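Local coordinates for protein nigritoxine (Vibrio nigripulchritudo, PDB 5M41) that acts as a bacterial toxin against crustaceans and insects, at residues I329-A334 and A343-V348; G284-S289 and P439-K444. One frame throughout, in Å; residues are numbered along the deposited sequence.

Contact 1. Residues I329-A334 and A343-V348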
ATOM      1  N   ILE A 329      -5.089  -9.096 -10.085  1.00 38.62           N
ATOM      2  CA  ILE A 329      -3.745  -8.857  -9.635  1.00 38.75           C
ATOM      3  C   ILE A 329      -3.732  -7.679  -8.659  1.00 38.82           C
ATOM      4  O   ILE A 329      -4.646  -6.850  -8.658  1.00 36.41           O
ATOM      5  CB  ILE A 329      -2.756  -8.628 -10.810  1.00 41.57           C
ATOM      6  CG1 ILE A 329      -3.133  -7.419 -11.650  1.00 43.70           C
ATOM      7  CG2 ILE A 329      -2.667  -9.865 -11.718  1.00 43.44           C
ATOM      8  CD1 ILE A 329      -1.987  -6.931 -12.530  1.00 45.44           C
ATOM      9  N   SER A 330      -2.719  -7.644  -7.810  1.00 38.06           N
ATOM     10  CA  SER A 330      -2.472  -6.510  -6.963  1.00 37.39           C
ATOM     11  C   SER A 330      -1.182  -5.900  -7.488  1.00 39.23           C
ATOM     12  O   SER A 330      -0.129  -6.558  -7.468  1.00 40.03           O
ATOM     13  CB  SER A 330      -2.290  -6.961  -5.518  1.00 36.86           C
ATOM     14  OG  SER A 330      -1.796  -5.896  -4.715  1.00 39.40           O
ATOM     15  N   LEU A 331      -1.264  -4.677  -8.001  1.00 37.15           N
ATOM     16  CA  LEU A 331      -0.054  -3.941  -8.298  1.00 37.05           C
ATOM     17  C   LEU A 331       0.295  -3.142  -7.048  1.00 37.28           C
ATOM     18  O   LEU A 331      -0.387  -2.157  -6.709  1.00 35.59           O
ATOM     19  CB  LEU A 331      -0.222  -3.056  -9.538  1.00 36.62           C
ATOM     20  CG  LEU A 331       0.760  -1.904  -9.804  1.00 38.74           C
ATOM     21  CD1 LEU A 331       2.189  -2.384  -9.988  1.00 38.91           C
ATOM     22  CD2 LEU A 331       0.309  -1.136 -11.032  1.00 39.44           C
ATOM     23  N   SER A 332       1.341  -3.577  -6.354  1.00 34.55           N
ATOM     24  CA  SER A 332       1.781  -2.928  -5.124  1.00 35.42           C
ATOM     25  C   SER A 332       2.783  -1.847  -5.442  1.00 35.51           C
ATOM     26  O   SER A 332       3.735  -2.090  -6.160  1.00 37.01           O
ATOM     27  CB  SER A 332       2.456  -3.931  -4.173  1.00 37.49           C
ATOM     28  OG  SER A 332       1.515  -4.835  -3.618  1.00 38.86           O
ATOM     29  N   LEU A 333       2.565  -0.658  -4.897  1.00 33.98           N
ATOM     30  CA  LEU A 333       3.550   0.393  -4.955  1.00 34.99           C
ATOM     31  C   LEU A 333       3.910   0.649  -3.510  1.00 36.58           C
ATOM     32  O   LEU A 333       3.112   1.209  -2.738  1.00 37.86           O
ATOM     33  CB  LEU A 333       2.966   1.619  -5.645  1.00 36.07           C
ATOM     34  CG  LEU A 333       2.510   1.377  -7.092  1.00 36.46           C
ATOM     35  CD1 LEU A 333       1.655   2.531  -7.572  1.00 38.00           C
ATOM     36  CD2 LEU A 333       3.711   1.180  -8.014  1.00 37.68           C
ATOM     37  N   ALA A 334       5.093   0.176  -3.133  1.00 37.49           N
ATOM     38  CA  ALA A 334       5.515   0.160  -1.742  1.00 37.48           C
ATOM     39  C   ALA A 334       6.717   1.044  -1.581  1.00 38.54           C
ATOM     40  O   ALA A 334       7.706   0.873  -2.281  1.00 39.80           O
ATOM     41  CB  ALA A 334       5.851  -1.256  -1.304  1.00 38.30           C
ATOM     42  N   ALA A 343       7.717  -1.290  -7.310  1.00 38.52           N
ATOM     43  CA  ALA A 343       6.496  -1.813  -7.920  1.00 39.59           C
ATOM     44  C   ALA A 343       6.658  -3.317  -8.013  1.00 40.88           C
ATOM     45  O   ALA A 343       7.733  -3.811  -8.386  1.00 38.94           O
ATOM     46  CB  ALA A 343       6.275  -1.231  -9.305  1.00 39.72           C
ATOM     47  N   LYS A 344       5.597  -4.033  -7.660  1.00 39.60           N
ATOM     48  CA  LYS A 344       5.596  -5.476  -7.676  1.00 41.59           C
ATOM     49  C   LYS A 344       4.170  -5.963  -7.863  1.00 41.73           C
ATOM     50  O   LYS A 344       3.263  -5.472  -7.186  1.00 41.00           O
ATOM     51  CB  LYS A 344       6.150  -6.002  -6.342  1.00 43.15           C
ATOM     52  CG  LYS A 344       6.487  -7.481  -6.333  1.00 48.75           C
ATOM     53  CD  LYS A 344       7.529  -7.828  -5.257  1.00 49.60           C
ATOM     54  CE  LYS A 344       8.003  -9.287  -5.381  1.00 50.76           C
ATOM     55  NZ  LYS A 344       9.427  -9.441  -4.899  1.00 56.49           N
ATOM     56  N   LEU A 345       3.985  -6.938  -8.757  1.00 41.74           N
ATOM     57  CA  LEU A 345       2.680  -7.527  -9.052  1.00 42.24           C
ATOM     58  C   LEU A 345       2.529  -8.800  -8.255  1.00 45.08           C
ATOM     59  O   LEU A 345       3.516  -9.535  -8.070  1.00 42.14           O
ATOM     60  CB  LEU A 345       2.574  -7.919 -10.530  1.00 43.41           C
ATOM     61  CG  LEU A 345       2.723  -6.781 -11.523  1.00 45.76           C
ATOM     62  CD1 LEU A 345       2.848  -7.348 -12.928  1.00 48.46           C
ATOM     63  CD2 LEU A 345       1.537  -5.824 -11.415  1.00 44.80           C
ATOM     64  N   SER A 346       1.301  -9.052  -7.791  1.00 42.01           N
ATOM     65  CA  SER A 346       0.948 -10.312  -7.175  1.00 43.60           C
ATOM     66  C   SER A 346      -0.316 -10.783  -7.852  1.00 46.14           C
ATOM     67  O   SER A 346      -1.161  -9.980  -8.227  1.00 46.89           O
ATOM     68  CB  SER A 346       0.664 -10.155  -5.684  1.00 42.91           C
ATOM     69  OG  SER A 346       1.798  -9.741  -4.941  1.00 43.06           O
ATOM     70  N   LYS A 347      -0.442 -12.090  -7.999  1.00 47.62           N
ATOM     71  CA  LYS A 347      -1.653 -12.696  -8.486  1.00 49.54           C
ATOM     72  C   LYS A 347      -2.420 -13.143  -7.249  1.00 48.62           C
ATOM     73  O   LYS A 347      -1.818 -13.479  -6.228  1.00 46.24           O
ATOM     74  CB  LYS A 347      -1.307 -13.896  -9.368  1.00 56.26           C
ATOM     75  CG  LYS A 347      -2.395 -14.248 -10.370  1.00 64.38           C
ATOM     76  CD  LYS A 347      -2.154 -15.592 -11.055  1.00 72.86           C
ATOM     77  CE  LYS A 347      -0.813 -15.648 -11.779  1.00 74.45           C
ATOM     78  NZ  LYS A 347      -0.669 -16.925 -12.537  1.00 82.42           N
ATOM     79  N   VAL A 348      -3.745 -13.130  -7.333  1.00 47.18           N
ATOM     80  CA  VAL A 348      -4.580 -13.499  -6.206  1.00 49.38           C
ATOM     81  C   VAL A 348      -4.473 -14.996  -5.983  1.00 53.31           C
ATOM     82  O   VAL A 348      -4.375 -15.761  -6.947  1.00 56.60           O
ATOM     83  CB  VAL A 348      -6.064 -13.019  -6.386  1.00 51.42           C
ATOM     84  CG1 VAL A 348      -6.796 -13.796  -7.477  1.00 52.24           C
ATOM     85  CG2 VAL A 348      -6.812 -13.098  -5.072  1.00 50.16           C
TER
HETATM   86  O   HOH W   1       1.322  -7.048  -4.956  1.00 37.97           O
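L345 holds its CG anti to the carbonyl carbon (chi1 -61°), while L331 across from it turns CG anti to its backbone N (chi1 162°), and these two torsions bring the leucines together on one face of an antiparallel beta hairpin. The CD2 branch of L345 does the touching: it lies 3.8 Å from L331 CB and 3.9 Å from I329 CD1, so one methyl fills the place between two side chains of the partner strand. Further along, L333 CD2 rests on A343 CB at 3.7 Å. The backbones are tied at two hydrogen-bonded pairs, S330 with S346 and S332 with K344, the shortest links being S330 N to S346 O and S332 N to K344 O, both 2.8 Å. On the opposite face a water joins three serines. It donates to S330 O and to S332 OG, the latter at 2.6 Å, and is also hydrogen-bonded to S346 OG at 2.7 Å, bridging the two strands among buried polar groups. S332 OG has a second partner in D368, and K344 NZ reaches Q292. The leucine face is covered by helix 302-319, through L313 and A317, and by helix 373-382, through L376 and F380. F446 of helix 444-457 packs on S332 and K344 from the serine side, and strand 366-370 continues the sheet beyond 329-334.

Contact 2. Residues G284-S289 and P439-K444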
ATOM      1  N   GLY A 284      -3.340 -15.148   3.499  1.00 63.55           N
ATOM      2  CA  GLY A 284      -2.501 -15.468   2.335  1.00 61.20           C
ATOM      3  C   GLY A 284      -3.187 -15.107   1.024  1.00 56.89           C
ATOM      4  O   GLY A 284      -3.387 -15.960   0.137  1.00 56.15           O
ATOM      5  N   ALA A 285      -3.562 -13.839   0.900  1.00 52.35           N
ATOM      6  CA  ALA A 285      -4.366 -13.401  -0.255  1.00 48.12           C
ATOM      7  C   ALA A 285      -3.580 -13.369  -1.578  1.00 47.17           C
ATOM      8  O   ALA A 285      -4.147 -13.646  -2.654  1.00 46.84           O
ATOM      9  CB  ALA A 285      -5.025 -12.045   0.035  1.00 43.76           C
ATOM     10  N   TRP A 286      -2.279 -13.077  -1.485  1.00 46.08           N
ATOM     11  CA  TRP A 286      -1.458 -12.739  -2.653  1.00 45.71           C
ATOM     12  C   TRP A 286      -0.273 -13.648  -2.879  1.00 49.41           C
ATOM     13  O   TRP A 286       0.395 -14.049  -1.932  1.00 48.84           O
ATOM     14  CB  TRP A 286      -1.003 -11.287  -2.534  1.00 42.10           C
ATOM     15  CG  TRP A 286      -2.192 -10.344  -2.477  1.00 41.50           C
ATOM     16  CD1 TRP A 286      -2.656  -9.617  -1.389  1.00 41.25           C
ATOM     17  CD2 TRP A 286      -3.155 -10.062  -3.561  1.00 39.75           C
ATOM     18  NE1 TRP A 286      -3.763  -8.882  -1.725  1.00 38.88           N
ATOM     19  CE2 TRP A 286      -4.119  -9.109  -3.011  1.00 39.33           C
ATOM     20  CE3 TRP A 286      -3.276 -10.457  -4.891  1.00 38.86           C
ATOM     21  CZ2 TRP A 286      -5.169  -8.609  -3.772  1.00 38.80           C
ATOM     22  CZ3 TRP A 286      -4.331  -9.944  -5.652  1.00 38.97           C
ATOM     23  CH2 TRP A 286      -5.257  -9.039  -5.107  1.00 37.27           C
ATOM     24  N   ILE A 287      -0.020 -13.975  -4.150  1.00 50.61           N
ATOM     25  CA  ILE A 287       1.110 -14.801  -4.551  1.00 55.21           C
ATOM     26  C   ILE A 287       2.089 -13.903  -5.295  1.00 56.19           C
ATOM     27  O   ILE A 287       1.737 -13.305  -6.307  1.00 53.98           O
ATOM     28  CB  ILE A 287       0.692 -15.924  -5.542  1.00 56.80           C
ATOM     29  CG1 ILE A 287      -0.328 -16.866  -4.916  1.00 59.39           C
ATOM     30  CG2 ILE A 287       1.919 -16.698  -6.066  1.00 58.58           C
ATOM     31  CD1 ILE A 287      -1.182 -17.586  -5.951  1.00 60.97           C
ATOM     32  N   ASP A 288       3.321 -13.837  -4.808  1.00 60.99           N
ATOM     33  CA  ASP A 288       4.388 -13.098  -5.480  1.00 66.69           C
ATOM     34  C   ASP A 288       4.556 -13.498  -6.937  1.00 70.27           C
ATOM     35  O   ASP A 288       4.414 -14.671  -7.288  1.00 71.04           O
ATOM     36  CB  ASP A 288       5.715 -13.319  -4.749  1.00 67.92           C
ATOM     37  CG  ASP A 288       6.056 -12.176  -3.805  1.00 69.33           C
ATOM     38  OD1 ASP A 288       7.254 -11.851  -3.734  1.00 68.79           O
ATOM     39  OD2 ASP A 288       5.147 -11.598  -3.148  1.00 59.51           O
ATOM     40  N   SER A 289       4.845 -12.514  -7.783  1.00 72.93           N
ATOM     41  CA  SER A 289       5.340 -12.798  -9.115  1.00 77.66           C
ATOM     42  C   SER A 289       6.786 -13.345  -9.037  1.00 84.47           C
ATOM     43  O   SER A 289       7.202 -14.178  -9.850  1.00 91.65           O
ATOM     44  CB  SER A 289       5.308 -11.540  -9.973  1.00 70.70           C
ATOM     45  OG  SER A 289       5.982 -11.795 -11.189  1.00 77.40           O
ATOM     46  N   PRO A 439      -6.840  -8.071   2.298  1.00 42.06           N
ATOM     47  CA  PRO A 439      -5.659  -7.530   2.970  1.00 42.34           C
ATOM     48  C   PRO A 439      -4.620  -7.025   1.967  1.00 41.06           C
ATOM     49  O   PRO A 439      -4.592  -7.457   0.808  1.00 40.47           O
ATOM     50  CB  PRO A 439      -5.090  -8.743   3.740  1.00 44.76           C
ATOM     51  CG  PRO A 439      -6.247  -9.666   3.899  1.00 46.67           C
ATOM     52  CD  PRO A 439      -7.110  -9.466   2.676  1.00 43.27           C
ATOM     53  N   THR A 440      -3.776  -6.113   2.417  1.00 39.97           N
ATOM     54  CA  THR A 440      -2.698  -5.624   1.585  1.00 39.51           C
ATOM     55  C   THR A 440      -1.684  -6.736   1.299  1.00 40.76           C
ATOM     56  O   THR A 440      -1.515  -7.664   2.082  1.00 40.71           O
ATOM     57  CB  THR A 440      -1.987  -4.411   2.207  1.00 38.91           C
ATOM     58  OG1 THR A 440      -0.970  -3.959   1.298  1.00 37.26           O
ATOM     59  CG2 THR A 440      -1.368  -4.767   3.582  1.00 39.34           C
ATOM     60  N   ALA A 441      -1.065  -6.668   0.130  1.00 39.29           N
ATOM     61  CA  ALA A 441       0.025  -7.563  -0.178  1.00 41.37           C
ATOM     62  C   ALA A 441       1.304  -7.114   0.523  1.00 42.49           C
ATOM     63  O   ALA A 441       2.229  -7.911   0.638  1.00 43.36           O
ATOM     64  CB  ALA A 441       0.247  -7.622  -1.670  1.00 39.96           C
ATOM     65  N   GLN A 442       1.359  -5.858   0.990  1.00 40.26           N
ATOM     66  CA  GLN A 442       2.594  -5.294   1.598  1.00 40.57           C
ATOM     67  C   GLN A 442       2.791  -5.787   3.037  1.00 42.95           C
ATOM     68  O   GLN A 442       2.666  -5.038   3.999  1.00 42.62           O
ATOM     69  CB  GLN A 442       2.584  -3.770   1.500  1.00 38.40           C
ATOM     70  CG  GLN A 442       2.515  -3.341   0.033  1.00 37.07           C
ATOM     71  CD  GLN A 442       2.527  -1.845  -0.197  1.00 37.24           C
ATOM     72  OE1 GLN A 442       3.115  -1.070   0.580  1.00 38.33           O
ATOM     73  NE2 GLN A 442       1.904  -1.426  -1.286  1.00 34.85           N
ATOM     74  N   THR A 443       3.039  -7.084   3.163  1.00 44.11           N
ATOM     75  CA  THR A 443       3.230  -7.705   4.453  1.00 46.92           C
ATOM     76  C   THR A 443       4.709  -7.638   4.870  1.00 49.76           C
ATOM     77  O   THR A 443       5.596  -7.162   4.119  1.00 48.06           O
ATOM     78  CB  THR A 443       2.845  -9.190   4.390  1.00 48.35           C
ATOM     79  OG1 THR A 443       3.643  -9.816   3.386  1.00 47.03           O
ATOM     80  CG2 THR A 443       1.335  -9.390   4.051  1.00 45.63           C
ATOM     81  N   LYS A 444       4.961  -8.138   6.078  1.00 53.02           N
ATOM     82  CA  LYS A 444       6.308  -8.337   6.598  1.00 54.67           C
ATOM     83  C   LYS A 444       7.159  -9.126   5.607  1.00 52.91           C
ATOM     84  O   LYS A 444       8.231  -8.685   5.231  1.00 54.08           O
ATOM     85  CB  LYS A 444       6.228  -9.072   7.936  1.00 59.37           C
ATOM     86  CG  LYS A 444       7.519  -9.087   8.750  1.00 64.59           C
ATOM     87  CD  LYS A 444       7.468 -10.212   9.787  1.00 70.54           C
ATOM     88  CE  LYS A 444       8.234  -9.862  11.055  1.00 74.50           C
ATOM     89  NZ  LYS A 444       9.583  -9.309  10.760  1.00 74.22           N
TER
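W286 and A441 bring their backbones to a CA-CA separation of 5.9 Å, where the short strand 286-288 meets a loop whose turns are set by T440 and Q442. The indole of W286 makes the one hydrogen bond across the contact: its NE1 donates to P439 O at 3.0 Å, with an N-H...O angle of 152°. The acceptor lies in the ring plane, 2° out of it, and the N-H approaches nearly along the C=O axis, so this bond should help fix the rotation of the indole. CG of the tryptophan stands anti to its carbonyl carbon (chi1 -60°), which carries the pyrrole part of the ring to the loop. There A441 CB sits obliquely to the ring, 3.5 Å from W286 CD1. A looser apolar touch, A285 CB to P439 CD at 4.2 Å, extends the contact on the proline side. The loop has its own bracing: T440 OG1 accepts from Q442 N at 3.0 Å in an ST turn, Q442 centres an inverse gamma turn, and D368 binds both T440 OG1 and A441 N. T443 then N-caps helix 444-457 by bonding F446 N. The tryptophan also packs on S330 of strand 328-336 and on S346 and V348 of strand 340-348, while P439 touches A280 of helix 277-283, the helix that leads into strand 286-288.

Contact 1 and contact 2 have centres about 8 Å apart and share one sheet, in which strand 286-288 pairs with strand 340-348. I287 N and K347 O, 2.8 Å apart, probably form a hydrogen bond joining them, and Q442 NE2 lies 3.2 Å from L333 O, a weaker link from the loop to the other hairpin strand. The indole of W286 packs on S330 and S346, on the serine face of contact 1, while helices 302-319 and 373-382 lie over its leucine face. D368 binds residues of both, S332 in the hairpin and T440 in the loop. The magnesium ion is bound by V189, E192 and D195, none of which belongs to either contact.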